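Side-chain contacts in FMN-binding domain-containing protein (Clostridium perfringens, PDB 3O6U), which is of unknown function but probably binds the flavin cofactor FMN: residues E70-L73 / E74-L77; L106-E110 / E111-E115. All coordinates share one frame; numbering follows the deposited sequence.

Contact 1 (E70-L73 / E74-L77)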
ATOM      1  N   GLU A  70       5.779   1.581  -5.672  1.00 24.75           N
ATOM      2  CA  GLU A  70       5.320   1.786  -4.300  1.00 22.55           C
ATOM      3  C   GLU A  70       5.411   3.221  -3.876  1.00 30.58           C
ATOM      4  O   GLU A  70       4.489   3.739  -3.260  1.00 34.38           O
ATOM      5  CB  GLU A  70       6.044   0.857  -3.305  1.00 15.06           C
ATOM      6  CG  GLU A  70       5.739  -0.620  -3.543  1.00 18.94           C
ATOM      7  CD  GLU A  70       6.425  -1.517  -2.545  1.00 23.62           C
ATOM      8  OE1 GLU A  70       7.389  -1.040  -1.900  1.00 31.78           O
ATOM      9  OE2 GLU A  70       6.013  -2.689  -2.413  1.00 26.57           O
ATOM     10  N   PRO A  71       6.525   3.896  -4.200  1.00 34.74           N
ATOM     11  CA  PRO A  71       6.569   5.297  -3.780  1.00 33.84           C
ATOM     12  C   PRO A  71       5.573   6.113  -4.611  1.00 30.37           C
ATOM     13  O   PRO A  71       5.050   7.116  -4.133  1.00 36.55           O
ATOM     14  CB  PRO A  71       8.019   5.702  -4.016  1.00 31.26           C
ATOM     15  CG  PRO A  71       8.777   4.391  -4.107  1.00 35.90           C
ATOM     16  CD  PRO A  71       7.813   3.447  -4.746  1.00 33.33           C
ATOM     17  N   GLN A  72       5.296   5.700  -5.847  1.00 32.46           N
ATOM     18  CA  GLN A  72       4.305   6.423  -6.645  1.00 32.45           C
ATOM     19  C   GLN A  72       2.912   6.315  -6.037  1.00 40.34           C
ATOM     20  O   GLN A  72       2.211   7.327  -5.901  1.00 43.30           O
ATOM     21  CB  GLN A  72       4.285   5.925  -8.093  1.00 31.67           C
ATOM     22  CG  GLN A  72       5.503   6.431  -8.852  1.00 49.46           C
ATOM     23  CD  GLN A  72       5.582   5.951 -10.282  1.00 55.22           C
ATOM     24  OE1 GLN A  72       4.562   5.762 -10.948  1.00 52.24           O
ATOM     25  NE2 GLN A  72       6.808   5.778 -10.777  1.00 61.25           N
ATOM     26  N   LEU A  73       2.527   5.099  -5.645  1.00 27.68           N
ATOM     27  CA  LEU A  73       1.215   4.864  -5.058  1.00 25.31           C
ATOM     28  C   LEU A  73       1.047   5.696  -3.793  1.00 28.79           C
ATOM     29  O   LEU A  73      -0.023   6.281  -3.544  1.00 22.92           O
ATOM     30  CB  LEU A  73       1.045   3.368  -4.772  1.00 26.55           C
ATOM     31  CG  LEU A  73       1.042   2.522  -6.051  1.00 23.15           C
ATOM     32  CD1 LEU A  73       1.255   1.071  -5.728  1.00 28.65           C
ATOM     33  CD2 LEU A  73      -0.270   2.716  -6.784  1.00 24.77           C
ATOM     34  N   GLU A  74       2.111   5.756  -3.003  1.00 20.29           N
ATOM     35  CA  GLU A  74       2.102   6.531  -1.778  1.00 25.74           C
ATOM     36  C   GLU A  74       1.785   7.994  -2.070  1.00 38.11           C
ATOM     37  O   GLU A  74       0.925   8.594  -1.412  1.00 41.05           O
ATOM     38  CB  GLU A  74       3.473   6.456  -1.082  1.00 26.29           C
ATOM     39  CG  GLU A  74       3.844   5.079  -0.525  1.00 32.20           C
ATOM     40  CD  GLU A  74       5.240   5.065   0.090  1.00 36.29           C
ATOM     41  OE1 GLU A  74       5.909   6.116   0.059  1.00 46.86           O
ATOM     42  OE2 GLU A  74       5.673   4.012   0.601  1.00 32.15           O
ATOM     43  N   LYS A  75       2.463   8.566  -3.064  1.00 34.61           N
ATOM     44  CA  LYS A  75       2.275   9.980  -3.391  1.00 29.46           C
ATOM     45  C   LYS A  75       0.905  10.279  -3.968  1.00 33.70           C
ATOM     46  O   LYS A  75       0.268  11.259  -3.579  1.00 44.22           O
ATOM     47  CB  LYS A  75       3.350  10.453  -4.364  1.00 17.80           C
ATOM     48  CG  LYS A  75       4.753  10.359  -3.833  1.00 25.05           C
ATOM     49  CD  LYS A  75       5.734  10.724  -4.932  1.00 38.09           C
ATOM     50  CE  LYS A  75       7.101  10.075  -4.714  1.00 53.77           C
ATOM     51  NZ  LYS A  75       7.296   8.841  -5.555  1.00 60.05           N
ATOM     52  N   ALA A  76       0.461   9.432  -4.893  1.00 25.99           N
ATOM     53  CA  ALA A  76      -0.846   9.589  -5.529  1.00 29.89           C
ATOM     54  C   ALA A  76      -1.942   9.588  -4.481  1.00 32.32           C
ATOM     55  O   ALA A  76      -2.956  10.258  -4.640  1.00 47.40           O
ATOM     56  CB  ALA A  76      -1.097   8.478  -6.541  1.00 23.18           C
ATOM     57  N   LEU A  77      -1.743   8.825  -3.415  1.00 32.38           N
ATOM     58  CA  LEU A  77      -2.715   8.765  -2.326  1.00 33.16           C
ATOM     59  C   LEU A  77      -2.743  10.116  -1.627  1.00 34.45           C
ATOM     60  O   LEU A  77      -3.807  10.669  -1.362  1.00 35.23           O
ATOM     61  CB  LEU A  77      -2.318   7.675  -1.327  1.00 27.79           C
ATOM     62  CG  LEU A  77      -3.248   7.493  -0.118  1.00 28.56           C
ATOM     63  CD1 LEU A  77      -4.683   7.216  -0.575  1.00 31.45           C
ATOM     64  CD2 LEU A  77      -2.736   6.366   0.749  1.00 17.52           C
TER
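Glu-74 and Lys-75 fold their side chains back over the carbonyls of Glu-70 and Pro-71, a contact between neighbouring turns in the middle of helix 66-80, which is kinked at Pro-71 because the ring nitrogen has no hydrogen to give to the turn before. Four successive backbone bonds join the turns; the straightest runs from Ala-76 N to Gln-72 O, 2.9 Å with an angle of 172° at the hydrogen. Pro-71 O has two donors on Lys-75: the backbone N at 3.2 Å and, weakly, the ammonium NZ, also at 3.2 Å. The lysine gets there because its chain bends at the end (chi4 100°), which swings NZ back against the proline, 3.6 Å from Pro-71 CB. One residue earlier, Glu-74 CG lies 3.1 Å from Glu-70 O, and its extended chain carries the carboxylate past Pro-71 CA.

The two acids run out toward strand 32-41. Arg-49 makes a salt bridge to each, which probably eases their like charge; backbone N atoms of Glu-39 and Tyr-37 bind Glu-70 and Glu-74 respectively. Leu-73 and Leu-77, one turn apart, both reach Phe-98 of helix 92-111, while Leu-77 also meets Ile-32 and Ala-35. The pattern is that of an amphipathic alpha-helix, with i to i+4 bonding inside, leucines on the buried side and an exposed lysine on the outer one.

Contact 2 (L106-E110 / E111-E115)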
ATOM      1  N   LEU A 106      -8.676   4.229   5.095  1.00 27.73           N
ATOM      2  CA  LEU A 106      -9.419   5.490   5.110  1.00 28.18           C
ATOM      3  C   LEU A 106     -10.735   5.366   5.890  1.00 38.23           C
ATOM      4  O   LEU A 106     -11.184   6.342   6.487  1.00 40.01           O
ATOM      5  CB  LEU A 106      -9.681   5.967   3.672  1.00 27.91           C
ATOM      6  CG  LEU A 106      -8.431   6.501   2.934  1.00 33.07           C
ATOM      7  CD1 LEU A 106      -8.715   6.762   1.460  1.00 35.91           C
ATOM      8  CD2 LEU A 106      -7.957   7.763   3.599  1.00 34.93           C
ATOM      9  N   LYS A 107     -11.361   4.186   5.882  1.00 32.11           N
ATOM     10  CA  LYS A 107     -12.580   4.018   6.656  1.00 35.80           C
ATOM     11  C   LYS A 107     -12.206   4.111   8.130  1.00 38.76           C
ATOM     12  O   LYS A 107     -12.931   4.718   8.926  1.00 46.30           O
ATOM     13  CB  LYS A 107     -13.242   2.655   6.419  1.00 42.39           C
ATOM     14  CG  LYS A 107     -14.102   2.573   5.164  1.00 55.79           C
ATOM     15  CD  LYS A 107     -15.172   1.489   5.311  1.00 77.74           C
ATOM     16  CE  LYS A 107     -14.568   0.156   5.775  1.00 88.32           C
ATOM     17  NZ  LYS A 107     -15.481  -0.630   6.676  1.00 88.95           N
ATOM     18  N   ASN A 108     -11.077   3.505   8.491  1.00 34.22           N
ATOM     19  CA  ASN A 108     -10.628   3.501   9.880  1.00 27.05           C
ATOM     20  C   ASN A 108     -10.276   4.899  10.350  1.00 30.32           C
ATOM     21  O   ASN A 108     -10.472   5.239  11.513  1.00 29.19           O
ATOM     22  CB  ASN A 108      -9.434   2.553  10.055  1.00 28.46           C
ATOM     23  CG  ASN A 108      -9.814   1.093   9.858  1.00 32.05           C
ATOM     24  OD1 ASN A 108     -10.990   0.743   9.763  1.00 46.40           O
ATOM     25  ND2 ASN A 108      -8.814   0.232   9.811  1.00 25.88           N
ATOM     26  N   ALA A 109      -9.757   5.712   9.441  1.00 31.46           N
ATOM     27  CA  ALA A 109      -9.422   7.087   9.776  1.00 29.55           C
ATOM     28  C   ALA A 109     -10.710   7.831  10.119  1.00 38.75           C
ATOM     29  O   ALA A 109     -10.716   8.676  11.014  1.00 48.02           O
ATOM     30  CB  ALA A 109      -8.721   7.757   8.611  1.00 25.55           C
ATOM     31  N   GLU A 110     -11.795   7.506   9.415  1.00 37.47           N
ATOM     32  CA  GLU A 110     -13.101   8.124   9.653  1.00 42.22           C
ATOM     33  C   GLU A 110     -13.668   7.759  11.008  1.00 47.27           C
ATOM     34  O   GLU A 110     -14.232   8.611  11.696  1.00 56.73           O
ATOM     35  CB  GLU A 110     -14.110   7.700   8.594  1.00 43.45           C
ATOM     36  CG  GLU A 110     -13.932   8.357   7.236  1.00 56.08           C
ATOM     37  CD  GLU A 110     -15.067   7.991   6.296  1.00 69.13           C
ATOM     38  OE1 GLU A 110     -16.166   7.678   6.809  1.00 75.55           O
ATOM     39  OE2 GLU A 110     -14.874   8.025   5.062  1.00 68.91           O
ATOM     40  N   GLU A 111     -13.539   6.492  11.383  1.00 43.73           N
ATOM     41  CA  GLU A 111     -14.050   6.039  12.670  1.00 41.94           C
ATOM     42  C   GLU A 111     -13.035   6.300  13.765  1.00 41.03           C
ATOM     43  O   GLU A 111     -13.341   6.125  14.936  1.00 42.13           O
ATOM     44  CB  GLU A 111     -14.289   4.530  12.668  1.00 49.15           C
ATOM     45  CG  GLU A 111     -14.702   3.921  11.354  1.00 56.76           C
ATOM     46  CD  GLU A 111     -14.854   2.421  11.481  1.00 63.17           C
ATOM     47  OE1 GLU A 111     -14.461   1.877  12.549  1.00 61.88           O
ATOM     48  OE2 GLU A 111     -15.360   1.795  10.521  1.00 63.90           O
ATOM     49  N   GLY A 112     -11.832   6.714  13.380  1.00 50.33           N
ATOM     50  CA  GLY A 112     -10.772   6.902  14.357  1.00 49.33           C
ATOM     51  C   GLY A 112     -10.474   5.586  15.075  1.00 47.78           C
ATOM     52  O   GLY A 112     -10.340   5.562  16.301  1.00 48.08           O
ATOM     53  N   LYS A 113     -10.414   4.481  14.323  1.00 42.82           N
ATOM     54  CA  LYS A 113     -10.104   3.161  14.899  1.00 36.57           C
ATOM     55  C   LYS A 113      -8.592   3.045  15.038  1.00 42.50           C
ATOM     56  O   LYS A 113      -7.848   3.064  14.047  1.00 41.11           O
ATOM     57  CB  LYS A 113     -10.637   2.044  14.023  1.00 41.32           C
ATOM     58  CG  LYS A 113     -10.282   0.670  14.557  1.00 44.24           C
ATOM     59  CD  LYS A 113     -10.813  -0.437  13.677  1.00 42.71           C
ATOM     60  CE  LYS A 113     -10.725  -1.763  14.397  1.00 48.44           C
ATOM     61  NZ  LYS A 113     -11.389  -2.832  13.604  1.00 62.53           N
ATOM     62  N   THR A 114      -8.140   2.874  16.269  1.00 43.00           N
ATOM     63  CA  THR A 114      -6.717   2.884  16.502  1.00 54.92           C
ATOM     64  C   THR A 114      -5.943   1.660  16.073  1.00 53.71           C
ATOM     65  O   THR A 114      -4.843   1.776  15.523  1.00 54.94           O
ATOM     66  CB  THR A 114      -6.412   3.198  18.016  1.00 65.61           C
ATOM     67  OG1 THR A 114      -7.407   2.584  18.852  1.00 53.43           O
ATOM     68  CG2 THR A 114      -6.413   4.696  18.272  1.00 66.39           C
ATOM     69  N   GLU A 115      -6.535   0.493  16.270  1.00 47.67           N
ATOM     70  CA  GLU A 115      -5.835  -0.748  15.992  1.00 41.04           C
ATOM     71  C   GLU A 115      -5.667  -1.088  14.528  1.00 36.50           C
ATOM     72  O   GLU A 115      -6.496  -0.735  13.701  1.00 43.42           O
ATOM     73  CB  GLU A 115      -6.535  -1.900  16.722  1.00 53.42           C
ATOM     74  CG  GLU A 115      -8.050  -1.880  16.586  1.00 69.91           C
ATOM     75  CD  GLU A 115      -8.747  -1.274  17.799  1.00 74.17           C
ATOM     76  OE1 GLU A 115      -8.630  -0.046  18.024  1.00 74.65           O
ATOM     77  OE2 GLU A 115      -9.411  -2.035  18.536  1.00 74.08           O
TER
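Asn-108 and Lys-113 lie side by side, their side chains pointing the same way, where helix 92-111 gives out and the chain turns toward strand 117-119. They touch lightly: CB of Asn-108 is 4.2 Å from CB of Lys-113, and farther out the amide oxygen OD1 of Asn-108 passes 4.1 Å from Lys-113 CD. The lysine keeps alongside because its CG stands opposite the backbone N (chi1 177°) and every later torsion is extended, so the aliphatic part runs past the amide and the ammonium is carried beyond it. The other end of the amide is fixed too, since Asn-108 ND2 is hydrogen-bonded to Thr-117 OG1 at the start of the strand.

What sets the pair beside each other is a Schellman motif. Lys-113 N returns to Asn-108 O at 2.9 Å, and inside that loop Gly-112 N makes a weak bond to Ala-109 O at 3.3 Å. Gly-112 is the C-prime residue, and its positive phi of 60° turns the chain out of the helix.

One turn on from Lys-107, Glu-111 leans back over the helix end. Its N bonds to Lys-107 O in the carbonyl plane, and a skewed chi1 of -32° puts its CG 3.1 Å from the same oxygen; the extended chain then brings the carboxylate out on the same side as the Lys-107 ammonium. Glu-111 OE2 comes within 4.5 Å of Lys-107 NZ, short of a salt bridge and probably a weak attraction, with Lys-104 NZ also near the same ammonium.

How the contacts relate
Both contacts are local and partly buried, but contact 1 is nearer the core: it sits mid-helix, about 8 Å from the centre of the chain to its own centre, against about 16 Å for contact 2 at a helix end. Their centres are 20 Å apart and they do not touch. The helices carrying them follow each other in sequence and touch where Leu-73 and Leu-77 reach Phe-98 and Leu-73 also reaches Ser-95. Contact 1 has regular i to i+4 bonding after the kink at Pro-71, with buried leucines and acids that share a salt-bridging arginine. Contact 2 has the bonding of a helix terminus, mostly exposed charged side chains, an unclosed lysine-glutamate pair and one buried asparagine tied to the next strand.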